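Local coordinates for putative citrate lyase, alfa subunit (Streptococcus mutans, PDB 2HJ0), which belongs to the CitF family of citrate lyase alpha subunits and folds into two mixed, mostly parallel beta sheets flanked by helices, at residues 71-76 with 185-190; 242-247 with 332-337; 307-312 with 325-330; 321-326 with 343-348. All coordinates share one frame; numbering follows the deposited sequence.

Contact 1: 71-76 with 185-190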
loop_
_atom_site.group_PDB
_atom_site.type_symbol
_atom_site.label_atom_id
_atom_site.label_comp_id
_atom_site.label_asym_id
_atom_site.label_seq_id
_atom_site.Cartn_x
_atom_site.Cartn_y
_atom_site.Cartn_z
ATOM N N HIS A 71 6.493 -7.952 16.073
ATOM C CA HIS A 71 6.119 -8.290 17.447
ATOM C C HIS A 71 4.666 -7.982 17.831
ATOM O O HIS A 71 4.367 -7.710 19.009
ATOM C CB HIS A 71 7.054 -7.581 18.436
ATOM C CG HIS A 71 6.907 -6.093 18.450
ATOM N ND1 HIS A 71 7.291 -5.298 17.393
ATOM C CD2 HIS A 71 6.380 -5.256 19.375
ATOM C CE1 HIS A 71 7.005 -4.037 17.663
ATOM N NE2 HIS A 71 6.448 -3.984 18.860
ATOM N N HIS A 72 3.754 -8.044 16.867
ATOM C CA HIS A 72 2.361 -7.735 17.187
ATOM C C HIS A 72 1.702 -8.739 18.123
ATOM O O HIS A 72 0.700 -8.428 18.761
ATOM C CB HIS A 72 1.539 -7.575 15.909
ATOM C CG HIS A 72 1.689 -6.236 15.266
ATOM N ND1 HIS A 72 2.258 -6.064 14.023
ATOM C CD2 HIS A 72 1.323 -5.002 15.685
ATOM C CE1 HIS A 72 2.236 -4.782 13.702
ATOM N NE2 HIS A 72 1.670 -4.116 14.692
ATOM N N PHE A 73 2.270 -9.933 18.218
ATOM C CA PHE A 73 1.723 -10.962 19.108
ATOM C C PHE A 73 2.365 -10.872 20.498
ATOM O O PHE A 73 2.000 -11.605 21.429
ATOM C CB PHE A 73 1.958 -12.358 18.533
ATOM C CG PHE A 73 1.108 -12.658 17.349
ATOM C CD1 PHE A 73 1.680 -12.983 16.128
ATOM C CD2 PHE A 73 -0.276 -12.600 17.452
ATOM C CE1 PHE A 73 0.887 -13.248 15.029
ATOM C CE2 PHE A 73 -1.087 -12.863 16.360
ATOM C CZ PHE A 73 -0.509 -13.187 15.145
ATOM N N ARG A 74 3.329 -9.966 20.615
ATOM C CA ARG A 74 4.039 -9.747 21.856
ATOM C C ARG A 74 4.483 -11.025 22.542
ATOM O O ARG A 74 5.060 -11.892 21.896
ATOM C CB ARG A 74 3.180 -8.906 22.777
ATOM C CG ARG A 74 2.898 -7.574 22.159
ATOM C CD ARG A 74 2.564 -6.561 23.204
ATOM N NE ARG A 74 1.127 -6.423 23.326
ATOM C CZ ARG A 74 0.535 -5.700 24.259
ATOM N NH1 ARG A 74 -0.798 -5.631 24.293
ATOM N NH2 ARG A 74 1.284 -5.059 25.151
ATOM N N GLU A 75 4.218 -11.146 23.844
ATOM C CA GLU A 75 4.635 -12.326 24.610
ATOM C C GLU A 75 3.961 -13.609 24.178
ATOM O O GLU A 75 4.289 -14.686 24.675
ATOM C CB GLU A 75 4.388 -12.119 26.100
ATOM C CG GLU A 75 5.192 -10.985 26.732
ATOM C CD GLU A 75 6.711 -11.211 26.695
ATOM O OE1 GLU A 75 7.157 -12.378 26.582
ATOM O OE2 GLU A 75 7.446 -10.206 26.799
ATOM N N GLY A 76 3.011 -13.494 23.261
ATOM C CA GLY A 76 2.325 -14.674 22.789
ATOM C C GLY A 76 2.887 -15.153 21.468
ATOM O O GLY A 76 2.378 -16.124 20.906
ATOM N N THR A 185 -6.288 -16.362 16.173
ATOM C CA THR A 185 -5.223 -15.747 16.932
ATOM C C THR A 185 -4.934 -14.378 16.349
ATOM O O THR A 185 -3.866 -14.157 15.768
ATOM C CB THR A 185 -3.948 -16.586 16.849
ATOM O OG1 THR A 185 -4.265 -17.963 17.075
ATOM C CG2 THR A 185 -2.941 -16.120 17.890
ATOM N N THR A 186 -5.883 -13.458 16.501
ATOM C CA THR A 186 -5.740 -12.098 15.977
ATOM C C THR A 186 -4.855 -11.196 16.828
ATOM O O THR A 186 -4.539 -11.518 17.961
ATOM C CB THR A 186 -7.118 -11.412 15.859
ATOM O OG1 THR A 186 -7.653 -11.191 17.174
ATOM C CG2 THR A 186 -8.084 -12.284 15.059
ATOM N N CYS A 187 -4.462 -10.059 16.275
ATOM C CA CYS A 187 -3.636 -9.103 17.012
ATOM C C CYS A 187 -3.991 -7.684 16.574
ATOM O O CYS A 187 -3.397 -6.708 17.031
ATOM C CB CYS A 187 -2.162 -9.353 16.733
ATOM S SG CYS A 187 -1.767 -9.214 14.991
ATOM N N GLY A 188 -4.954 -7.585 15.665
ATOM C CA GLY A 188 -5.370 -6.287 15.179
ATOM C C GLY A 188 -4.473 -5.733 14.085
ATOM O O GLY A 188 -4.249 -6.376 13.059
ATOM N N SER A 189 -3.959 -4.528 14.303
ATOM C CA SER A 189 -3.094 -3.895 13.334
ATOM C C SER A 189 -1.834 -4.707 13.042
ATOM O O SER A 189 -1.417 -5.552 13.839
ATOM C CB SER A 189 -2.694 -2.511 13.819
ATOM O OG SER A 189 -1.739 -1.947 12.940
ATOM N N LEU A 190 -1.245 -4.442 11.880
ATOM C CA LEU A 190 -0.022 -5.104 11.435
ATOM C C LEU A 190 0.960 -4.072 10.896
ATOM O O LEU A 190 1.734 -4.362 9.989
ATOM C CB LEU A 190 -0.340 -6.110 10.341
ATOM C CG LEU A 190 -0.984 -7.400 10.821
ATOM C CD1 LEU A 190 -1.270 -8.288 9.623
ATOM C CD2 LEU A 190 -0.050 -8.113 11.808
#
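H72 and F73 close down on the loop from T185 to L190, gripping it with two aromatic rings and with no hydrogen bond between the segments. Over one face of the H72 imidazole lies S189 O, close to the ring centre, with H72 CD2 at 3.3 Å from S189 O; L190 N lies over the same face nearer the rim. The CD2 methyl of L190 comes within 3.8 Å of H72 ND1. The phenyl of F73 meets C187 and T185 instead. F73 CE2 lies 3.7 Å from C187 CB, an oblique approach, and the carbonyl oxygens of T185 and T186 stand at the ring edge, near its plane. C187 SG is 4.4 Å from the centre of the F73 ring, 29° off its normal: a sulfur-aromatic contact. With chi1 of 59°, the thiol sits between its backbone N and carbonyl carbon, where it also meets the H72 side chain (C187 SG to H72 CB 3.8 Å).

Further out, a type I turn from H71 to R74, closed by R74 N to H71 O at 3.0 Å, puts H72 and F73 at its two inner positions. H72 NE2 is hydrogen-bonded to V328 O, which limits rotation of the imidazole, and the ring of Y192 meets it with planes about 20° apart. S189 N bonds to D330, L190 N to E348, and T185 OG1 to D208. This is buried loop-to-loop packing at the end of strand 66-69 of a mixed, mostly parallel alpha/beta sheet, against the loop leading into helix 191-199.

Contact 2: 242-247 with 332-337; sequences KGATRY and DHPSAV
A244 and P334 form the snug part of this surface contact: the A244 methyl sits against the proline ring, with A244 CB at 3.5 Å from P334 CG. The same methyl flanks the carboxylate of D332, with A244 CB 3.6 Å from D332 OD1. Beside it, P334 CD packs on the backbone of G243, 3.8 Å from G243 C, and D332 CB lies close to the oxygen of G243. Toward K242 the contact is thinner and exposed: K242 O reaches H333 CB (3.5 Å), and both K242 and G243 are poorly ordered, their chain lying at the solvent side. The H333 ring instead has the CG2 methyl of V337 over one face, within its own helix.

D332 is the N-cap of helix 333-341. Its CG lies between the backbone N and the carbonyl carbon (chi1 59°), which turns OD2 back over the first turn; S335 N donates to D332 OD2 at 3.1 Å, reaching it from 43° above the carboxylate plane. The other oxygen, OD1, accepts from N311 N at the start of helix 311-318. Amide donors therefore claim both oxygens of D332, and two helix starts would probably favour its negative charge. Residues 242-245 rest on this helix start by van der Waals contact alone, consistent with disorder at the K242 end.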
loop_
_atom_site.group_PDB
_atom_site.type_symbol
_atom_site.label_atom_id
_atom_site.label_comp_id
_atom_site.label_asym_id
_atom_site.label_seq_id
_atom_site.Cartn_x
_atom_site.Cartn_y
_atom_site.Cartn_z
ATOM N N LYS A 242 -7.698 -12.249 25.550
ATOM C CA LYS A 242 -8.129 -11.786 26.867
ATOM C C LYS A 242 -9.041 -10.560 26.761
ATOM O O LYS A 242 -9.844 -10.457 25.832
ATOM C CB LYS A 242 -6.905 -11.461 27.735
ATOM C CG LYS A 242 -7.193 -11.439 29.234
ATOM C CD LYS A 242 -7.725 -12.790 29.706
ATOM C CE LYS A 242 -8.136 -12.762 31.172
ATOM N NZ LYS A 242 -8.675 -14.076 31.630
ATOM N N GLY A 243 -8.913 -9.633 27.710
ATOM C CA GLY A 243 -9.740 -8.437 27.707
ATOM C C GLY A 243 -8.954 -7.139 27.736
ATOM O O GLY A 243 -7.760 -7.122 27.438
ATOM N N ALA A 244 -9.622 -6.049 28.099
ATOM C CA ALA A 244 -8.983 -4.738 28.155
ATOM C C ALA A 244 -8.342 -4.482 29.502
ATOM O O ALA A 244 -8.723 -5.083 30.505
ATOM C CB ALA A 244 -10.002 -3.663 27.870
ATOM N N THR A 245 -7.366 -3.584 29.539
ATOM C CA THR A 245 -6.718 -3.281 30.807
ATOM C C THR A 245 -7.243 -1.955 31.342
ATOM O O THR A 245 -7.005 -0.899 30.759
ATOM C CB THR A 245 -5.183 -3.219 30.665
ATOM O OG1 THR A 245 -4.693 -4.483 30.182
ATOM C CG2 THR A 245 -4.543 -2.918 32.023
ATOM N N ARG A 246 -7.966 -2.026 32.453
ATOM C CA ARG A 246 -8.548 -0.842 33.062
ATOM C C ARG A 246 -7.459 0.071 33.616
ATOM O O ARG A 246 -6.297 -0.321 33.716
ATOM C CB ARG A 246 -9.524 -1.248 34.178
ATOM C CG ARG A 246 -10.433 -0.115 34.692
ATOM C CD ARG A 246 -11.353 0.435 33.588
ATOM N NE ARG A 246 -12.265 1.488 34.056
ATOM C CZ ARG A 246 -13.246 1.306 34.940
ATOM N NH1 ARG A 246 -13.461 0.106 35.467
ATOM N NH2 ARG A 246 -14.020 2.329 35.289
ATOM N N TYR A 247 -7.853 1.293 33.965
ATOM C CA TYR A 247 -6.945 2.288 34.510
ATOM C C TYR A 247 -6.336 1.853 35.834
ATOM O O TYR A 247 -6.718 0.837 36.406
ATOM C CB TYR A 247 -7.675 3.606 34.726
ATOM C CG TYR A 247 -8.213 4.244 33.473
ATOM C CD1 TYR A 247 -7.359 4.645 32.444
ATOM C CD2 TYR A 247 -9.576 4.478 33.329
ATOM C CE1 TYR A 247 -7.855 5.268 31.302
ATOM C CE2 TYR A 247 -10.080 5.097 32.198
ATOM C CZ TYR A 247 -9.218 5.491 31.188
ATOM O OH TYR A 247 -9.736 6.113 30.077
ATOM N N ASP A 332 -4.515 -4.600 23.295
ATOM C CA ASP A 332 -5.509 -5.450 23.951
ATOM C C ASP A 332 -6.548 -5.919 22.937
ATOM O O ASP A 332 -6.800 -5.248 21.938
ATOM C CB ASP A 332 -6.180 -4.734 25.132
ATOM C CG ASP A 332 -6.886 -3.470 24.728
ATOM O OD1 ASP A 332 -7.316 -2.728 25.633
ATOM O OD2 ASP A 332 -7.016 -3.210 23.513
ATOM N N HIS A 333 -7.145 -7.075 23.189
ATOM C CA HIS A 333 -8.117 -7.631 22.263
ATOM C C HIS A 333 -9.200 -6.660 21.784
ATOM O O HIS A 333 -9.450 -6.536 20.585
ATOM C CB HIS A 333 -8.769 -8.868 22.876
ATOM C CG HIS A 333 -9.785 -9.508 21.991
ATOM N ND1 HIS A 333 -9.467 -10.031 20.755
ATOM C CD2 HIS A 333 -11.121 -9.659 22.134
ATOM C CE1 HIS A 333 -10.567 -10.472 20.174
ATOM N NE2 HIS A 333 -11.585 -10.258 20.987
ATOM N N PRO A 334 -9.861 -5.958 22.711
ATOM C CA PRO A 334 -10.909 -5.016 22.303
ATOM C C PRO A 334 -10.448 -3.975 21.280
ATOM O O PRO A 334 -11.208 -3.617 20.375
ATOM C CB PRO A 334 -11.363 -4.401 23.632
ATOM C CG PRO A 334 -10.155 -4.512 24.491
ATOM C CD PRO A 334 -9.623 -5.882 24.162
ATOM N N SER A 335 -9.213 -3.489 21.407
ATOM C CA SER A 335 -8.709 -2.511 20.439
ATOM C C SER A 335 -8.522 -3.167 19.086
ATOM O O SER A 335 -8.788 -2.565 18.049
ATOM C CB SER A 335 -7.380 -1.919 20.884
ATOM O OG SER A 335 -7.581 -0.996 21.937
ATOM N N ALA A 336 -8.057 -4.407 19.089
ATOM C CA ALA A 336 -7.875 -5.089 17.836
ATOM C C ALA A 336 -9.261 -5.291 17.236
ATOM O O ALA A 336 -9.454 -5.129 16.038
ATOM C CB ALA A 336 -7.182 -6.406 18.048
ATOM N N VAL A 337 -10.242 -5.616 18.068
ATOM C CA VAL A 337 -11.592 -5.836 17.563
ATOM C C VAL A 337 -12.157 -4.584 16.927
ATOM O O VAL A 337 -12.757 -4.638 15.854
ATOM C CB VAL A 337 -12.518 -6.301 18.684
ATOM C CG1 VAL A 337 -13.957 -6.408 18.172
ATOM C CG2 VAL A 337 -12.035 -7.661 19.200
#

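Contact 3: 307-312 with 325-330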
loop_
_atom_site.group_PDB
_atom_site.type_symbol
_atom_site.label_atom_id
_atom_site.label_comp_id
_atom_site.label_asym_id
_atom_site.label_seq_id
_atom_site.Cartn_x
_atom_site.Cartn_y
_atom_site.Cartn_z
ATOM N N GLY A 307 -0.943 5.968 17.947
ATOM C CA GLY A 307 -0.132 5.002 18.669
ATOM C C GLY A 307 -0.618 3.582 18.821
ATOM O O GLY A 307 -1.145 2.962 17.893
ATOM N N GLY A 308 -0.329 3.066 20.010
ATOM C CA GLY A 308 -0.738 1.744 20.393
ATOM C C GLY A 308 -2.047 2.059 21.070
ATOM O O GLY A 308 -2.089 2.749 22.093
ATOM N N ILE A 309 -3.118 1.576 20.461
ATOM C CA ILE A 309 -4.455 1.811 20.941
ATOM C C ILE A 309 -4.799 0.889 22.090
ATOM O O ILE A 309 -4.278 -0.214 22.168
ATOM C CB ILE A 309 -5.430 1.608 19.792
ATOM C CG1 ILE A 309 -4.979 2.467 18.607
ATOM C CG2 ILE A 309 -6.847 1.932 20.233
ATOM C CD1 ILE A 309 -4.758 3.944 18.938
ATOM N N THR A 310 -5.638 1.371 23.005
ATOM C CA THR A 310 -6.103 0.577 24.150
ATOM C C THR A 310 -7.610 0.768 24.161
ATOM O O THR A 310 -8.124 1.641 23.459
ATOM C CB THR A 310 -5.575 1.085 25.488
ATOM O OG1 THR A 310 -6.368 2.193 25.911
ATOM C CG2 THR A 310 -4.143 1.530 25.365
ATOM N N ASN A 311 -8.316 -0.034 24.952
ATOM C CA ASN A 311 -9.768 0.082 25.020
ATOM C C ASN A 311 -10.229 1.482 25.393
ATOM O O ASN A 311 -11.295 1.901 24.959
ATOM C CB ASN A 311 -10.350 -0.931 26.004
ATOM C CG ASN A 311 -11.869 -0.895 26.048
ATOM O OD1 ASN A 311 -12.456 -0.422 27.023
ATOM N ND2 ASN A 311 -12.516 -1.385 24.983
ATOM N N ALA A 312 -9.433 2.205 26.184
ATOM C CA ALA A 312 -9.802 3.561 26.582
ATOM C C ALA A 312 -9.955 4.421 25.349
ATOM O O ALA A 312 -10.808 5.310 25.279
ATOM C CB ALA A 312 -8.759 4.150 27.475
ATOM N N ILE A 325 -9.134 7.485 14.559
ATOM C CA ILE A 325 -8.055 6.893 15.334
ATOM C C ILE A 325 -7.128 6.097 14.402
ATOM O O ILE A 325 -7.565 5.179 13.691
ATOM C CB ILE A 325 -8.615 6.017 16.484
ATOM C CG1 ILE A 325 -7.572 5.033 16.966
ATOM C CG2 ILE A 325 -9.816 5.244 16.028
ATOM C CD1 ILE A 325 -8.150 4.113 18.003
ATOM N N LEU A 326 -5.853 6.492 14.384
ATOM C CA LEU A 326 -4.834 5.843 13.549
ATOM C C LEU A 326 -4.113 4.827 14.426
ATOM O O LEU A 326 -3.609 5.164 15.494
ATOM C CB LEU A 326 -3.855 6.881 12.993
ATOM C CG LEU A 326 -4.535 8.065 12.300
ATOM C CD1 LEU A 326 -3.480 9.010 11.767
ATOM C CD2 LEU A 326 -5.425 7.571 11.186
ATOM N N ASP A 327 -4.063 3.584 13.957
ATOM C CA ASP A 327 -3.498 2.473 14.726
ATOM C C ASP A 327 -2.295 1.769 14.098
ATOM O O ASP A 327 -2.396 1.211 13.005
ATOM C CB ASP A 327 -4.619 1.442 14.951
ATOM C CG ASP A 327 -4.262 0.376 15.963
ATOM O OD1 ASP A 327 -3.074 0.027 16.091
ATOM O OD2 ASP A 327 -5.196 -0.127 16.624
ATOM N N VAL A 328 -1.167 1.773 14.801
ATOM C CA VAL A 328 0.016 1.097 14.290
ATOM C C VAL A 328 0.228 -0.194 15.079
ATOM O O VAL A 328 0.944 -1.101 14.655
ATOM C CB VAL A 328 1.269 1.971 14.407
ATOM C CG1 VAL A 328 1.729 2.056 15.859
ATOM C CG2 VAL A 328 2.354 1.404 13.521
ATOM N N GLN A 329 -0.407 -0.265 16.236
ATOM C CA GLN A 329 -0.309 -1.445 17.071
ATOM C C GLN A 329 -1.372 -1.443 18.169
ATOM O O GLN A 329 -1.625 -0.421 18.804
ATOM C CB GLN A 329 1.077 -1.535 17.691
ATOM C CG GLN A 329 1.101 -2.412 18.893
ATOM C CD GLN A 329 2.485 -2.605 19.427
ATOM O OE1 GLN A 329 3.283 -1.658 19.488
ATOM N NE2 GLN A 329 2.790 -3.837 19.829
ATOM N N ASP A 330 -1.993 -2.595 18.387
ATOM C CA ASP A 330 -3.014 -2.714 19.413
ATOM C C ASP A 330 -2.420 -3.297 20.669
ATOM O O ASP A 330 -1.532 -4.139 20.600
ATOM C CB ASP A 330 -4.140 -3.606 18.926
ATOM C CG ASP A 330 -4.909 -2.986 17.813
ATOM O OD1 ASP A 330 -4.989 -3.605 16.730
ATOM O OD2 ASP A 330 -5.434 -1.871 18.023
#
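G307 opens the contact by offering its carbonyl to V328, at the break between strands 322-327 and 329-330: V328 N points at G307 O almost straight (170°), but at 3.3 Å the bond is weak. The CG1 methyl of V328 rests on the same oxygen, 3.6 Å from G307 O. The positive phi of G307 (83°) suits a glycine. G308 pairs with Q329 and I309 with D330, in parallel register, making a short two-stranded ladder. I309 N donates to Q329 O at 3.0 Å, although the place of that oxygen is less sure. On the Q329 face of the ladder, the glutamine side chain lies about 3 Å from a bound citric acid and its OE1 is bonded to the hydroxyl of Y192.

I309 carries the apolar packing on the other face. Its CG2, anti to the backbone N, meets the end of I325 tip to tip, with I309 CG2 at 3.4 Å from I325 CD1; I309 CD1 lies 3.6 Å from I325 CG1. Its CG1 crosses D327 at a slant, 3.4 Å from D327 CG. The D327 carboxylate has its polar partner elsewhere, in H346 NE2, and D330 OD1 accepts from S189 N. T310 then closes the strand as an N-cap, its OG1 weakly accepting from A312 N at 3.1 Å as helix 311-318 begins. Two backbone bonds join the segments, one weak and one to a less surely placed oxygen, so the isoleucine packing probably bears much of the hold, while both buried acids take donors from other parts of the fold.

Contact 4: 321-326 with 343-348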
loop_
_atom_site.group_PDB
_atom_site.type_symbol
_atom_site.label_atom_id
_atom_site.label_comp_id
_atom_site.label_asym_id
_atom_site.label_seq_id
_atom_site.Cartn_x
_atom_site.Cartn_y
_atom_site.Cartn_z
ATOM N N LEU A 321 -15.997 11.428 21.218
ATOM C CA LEU A 321 -15.068 12.446 21.690
ATOM C C LEU A 321 -13.830 12.592 20.813
ATOM O O LEU A 321 -13.134 13.609 20.855
ATOM C CB LEU A 321 -14.645 12.161 23.120
ATOM C CG LEU A 321 -15.434 12.931 24.179
ATOM C CD1 LEU A 321 -16.879 12.457 24.207
ATOM C CD2 LEU A 321 -14.764 12.699 25.532
ATOM N N VAL A 322 -13.542 11.562 20.034
ATOM C CA VAL A 322 -12.417 11.597 19.122
ATOM C C VAL A 322 -12.957 11.091 17.786
ATOM O O VAL A 322 -13.512 9.994 17.690
ATOM C CB VAL A 322 -11.221 10.722 19.640
ATOM C CG1 VAL A 322 -11.643 9.275 19.818
ATOM C CG2 VAL A 322 -10.056 10.817 18.680
ATOM N N ASP A 323 -12.811 11.920 16.762
ATOM C CA ASP A 323 -13.317 11.597 15.442
ATOM C C ASP A 323 -12.730 10.364 14.768
ATOM O O ASP A 323 -13.470 9.487 14.335
ATOM C CB ASP A 323 -13.159 12.794 14.512
ATOM C CG ASP A 323 -13.974 12.636 13.263
ATOM O OD1 ASP A 323 -15.220 12.596 13.387
ATOM O OD2 ASP A 323 -13.391 12.531 12.161
ATOM N N LYS A 324 -11.410 10.301 14.657
ATOM C CA LYS A 324 -10.772 9.161 14.026
ATOM C C LYS A 324 -9.689 8.626 14.927
ATOM O O LYS A 324 -9.346 9.237 15.931
ATOM C CB LYS A 324 -10.125 9.573 12.717
ATOM C CG LYS A 324 -11.057 10.134 11.693
ATOM C CD LYS A 324 -11.679 9.037 10.870
ATOM C CE LYS A 324 -12.461 9.619 9.717
ATOM N NZ LYS A 324 -11.649 10.532 8.881
ATOM N N ILE A 325 -9.134 7.485 14.559
ATOM C CA ILE A 325 -8.055 6.893 15.334
ATOM C C ILE A 325 -7.128 6.097 14.402
ATOM O O ILE A 325 -7.565 5.179 13.691
ATOM C CB ILE A 325 -8.615 6.017 16.484
ATOM C CG1 ILE A 325 -7.572 5.033 16.966
ATOM C CG2 ILE A 325 -9.816 5.244 16.028
ATOM C CD1 ILE A 325 -8.150 4.113 18.003
ATOM N N LEU A 326 -5.853 6.492 14.384
ATOM C CA LEU A 326 -4.834 5.843 13.549
ATOM C C LEU A 326 -4.113 4.827 14.426
ATOM O O LEU A 326 -3.609 5.164 15.494
ATOM C CB LEU A 326 -3.855 6.881 12.993
ATOM C CG LEU A 326 -4.535 8.065 12.300
ATOM C CD1 LEU A 326 -3.480 9.010 11.767
ATOM C CD2 LEU A 326 -5.425 7.571 11.186
ATOM N N ALA A 343 -14.750 0.368 11.329
ATOM C CA ALA A 343 -13.977 0.618 10.110
ATOM C C ALA A 343 -13.968 2.085 9.717
ATOM O O ALA A 343 -14.877 2.830 10.063
ATOM C CB ALA A 343 -14.525 -0.214 8.969
ATOM N N GLU A 344 -12.929 2.482 8.985
ATOM C CA GLU A 344 -12.736 3.860 8.516
ATOM C C GLU A 344 -12.411 4.814 9.668
ATOM O O GLU A 344 -11.447 5.566 9.583
ATOM C CB GLU A 344 -13.968 4.353 7.739
ATOM C CG GLU A 344 -14.846 5.333 8.492
ATOM C CD GLU A 344 -16.320 5.088 8.248
ATOM O OE1 GLU A 344 -17.147 5.882 8.756
ATOM O OE2 GLU A 344 -16.645 4.095 7.554
ATOM N N LYS A 345 -13.205 4.763 10.738
ATOM C CA LYS A 345 -13.007 5.617 11.908
ATOM C C LYS A 345 -11.792 5.133 12.705
ATOM O O LYS A 345 -11.169 5.892 13.443
ATOM C CB LYS A 345 -14.246 5.583 12.803
ATOM C CG LYS A 345 -15.536 5.975 12.111
ATOM C CD LYS A 345 -15.718 7.476 12.000
ATOM C CE LYS A 345 -16.169 8.081 13.330
ATOM N NZ LYS A 345 -16.414 9.557 13.214
ATOM N N HIS A 346 -11.478 3.852 12.568
ATOM C CA HIS A 346 -10.326 3.263 13.245
ATOM C C HIS A 346 -9.511 2.657 12.100
ATOM O O HIS A 346 -9.826 1.558 11.625
ATOM C CB HIS A 346 -10.790 2.187 14.237
ATOM C CG HIS A 346 -9.700 1.655 15.115
ATOM N ND1 HIS A 346 -9.952 0.873 16.220
ATOM C CD2 HIS A 346 -8.352 1.773 15.041
ATOM C CE1 HIS A 346 -8.810 0.532 16.790
ATOM N NE2 HIS A 346 -7.824 1.066 16.095
ATOM N N TYR A 347 -8.479 3.383 11.658
ATOM C CA TYR A 347 -7.654 2.963 10.523
ATOM C C TYR A 347 -6.268 2.411 10.833
ATOM O O TYR A 347 -5.560 2.906 11.703
ATOM C CB TYR A 347 -7.499 4.127 9.540
ATOM C CG TYR A 347 -7.683 3.742 8.092
ATOM C CD1 TYR A 347 -8.943 3.411 7.601
ATOM C CD2 TYR A 347 -6.595 3.717 7.206
ATOM C CE1 TYR A 347 -9.124 3.066 6.258
ATOM C CE2 TYR A 347 -6.763 3.368 5.855
ATOM C CZ TYR A 347 -8.034 3.046 5.390
ATOM O OH TYR A 347 -8.214 2.714 4.061
ATOM N N GLU A 348 -5.880 1.392 10.078
ATOM C CA GLU A 348 -4.584 0.750 10.241
ATOM C C GLU A 348 -3.505 1.466 9.419
ATOM O O GLU A 348 -3.728 1.829 8.266
ATOM C CB GLU A 348 -4.705 -0.710 9.811
ATOM C CG GLU A 348 -3.417 -1.510 9.806
ATOM C CD GLU A 348 -3.619 -2.913 9.241
ATOM O OE1 GLU A 348 -3.208 -3.893 9.911
ATOM O OE2 GLU A 348 -4.190 -3.036 8.130
#
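K345 reaches back over D323 at the margin of a parallel strand pair, 324-326 with 346-348, whose short axes run 22° apart. With helix 333-341 between them in the chain, these strands make a beta-alpha-beta crossover, and 346-348 is the outermost strand of its sheet within the chain. Starting at CB, the lysine bends about CB-CG (chi2 -81°) and again about CG-CD (chi3 -77°), which folds it toward the corner at D323 and brings K345 CD to 3.8 Å from D323 O. K345 CE lies 3.2 Å from D323 O, end-on to that carbonyl rather than above it. At the tip, K345 NZ lies 3.2 Å from D323 O, a weak bond, and 3.3 Å from D323 OD1, a weakly bonded salt bridge in which the two side chains cross near a right angle. D323 OD1 has a second, long and weak ion pair with K301.

The ladder itself runs through I325. I325 N donates weakly to K345 O, and Y347 N donates to I325 O at 2.9 Å. L326 packs beside Y347 on one face. On the other, the H346 ring lies beside the I325 side chain; its ND1 is bonded to S338 and its NE2 to D327.

Across the subunit interface, Y347 OH bonds to I218 N of the second subunit, and K324 NZ makes weak bonds to T216 and P214 there. Back within the chain, I325 CD1 makes a CH-pi contact, standing 3.7 Å from the H346 ring centre, over the face.

In the fold
Contact 1 comes first along the chain and closes before the others open; contact 3 is nested inside the loop closed by contact 2, and contacts 2 and 4 alternate. Contacts 3 and 4, with centres about 9 Å apart, share I325 and L326 on strand 322-327, which pairs with strand 346-348 in the nine-stranded sheet. Helix 333-341, used by contact 2, follows strand 329-330 and precedes strand 346-348; centres of contacts 2 and 3 are about 10 Å apart. Contact 1, joining the loops after strand 66-69 of the ten-stranded sheet and before helix 191-199, lies about 13 Å from contact 3 and 19 Å from contact 4. Through H72, S189 and L190 its loops meet the nine-stranded sheet's edge.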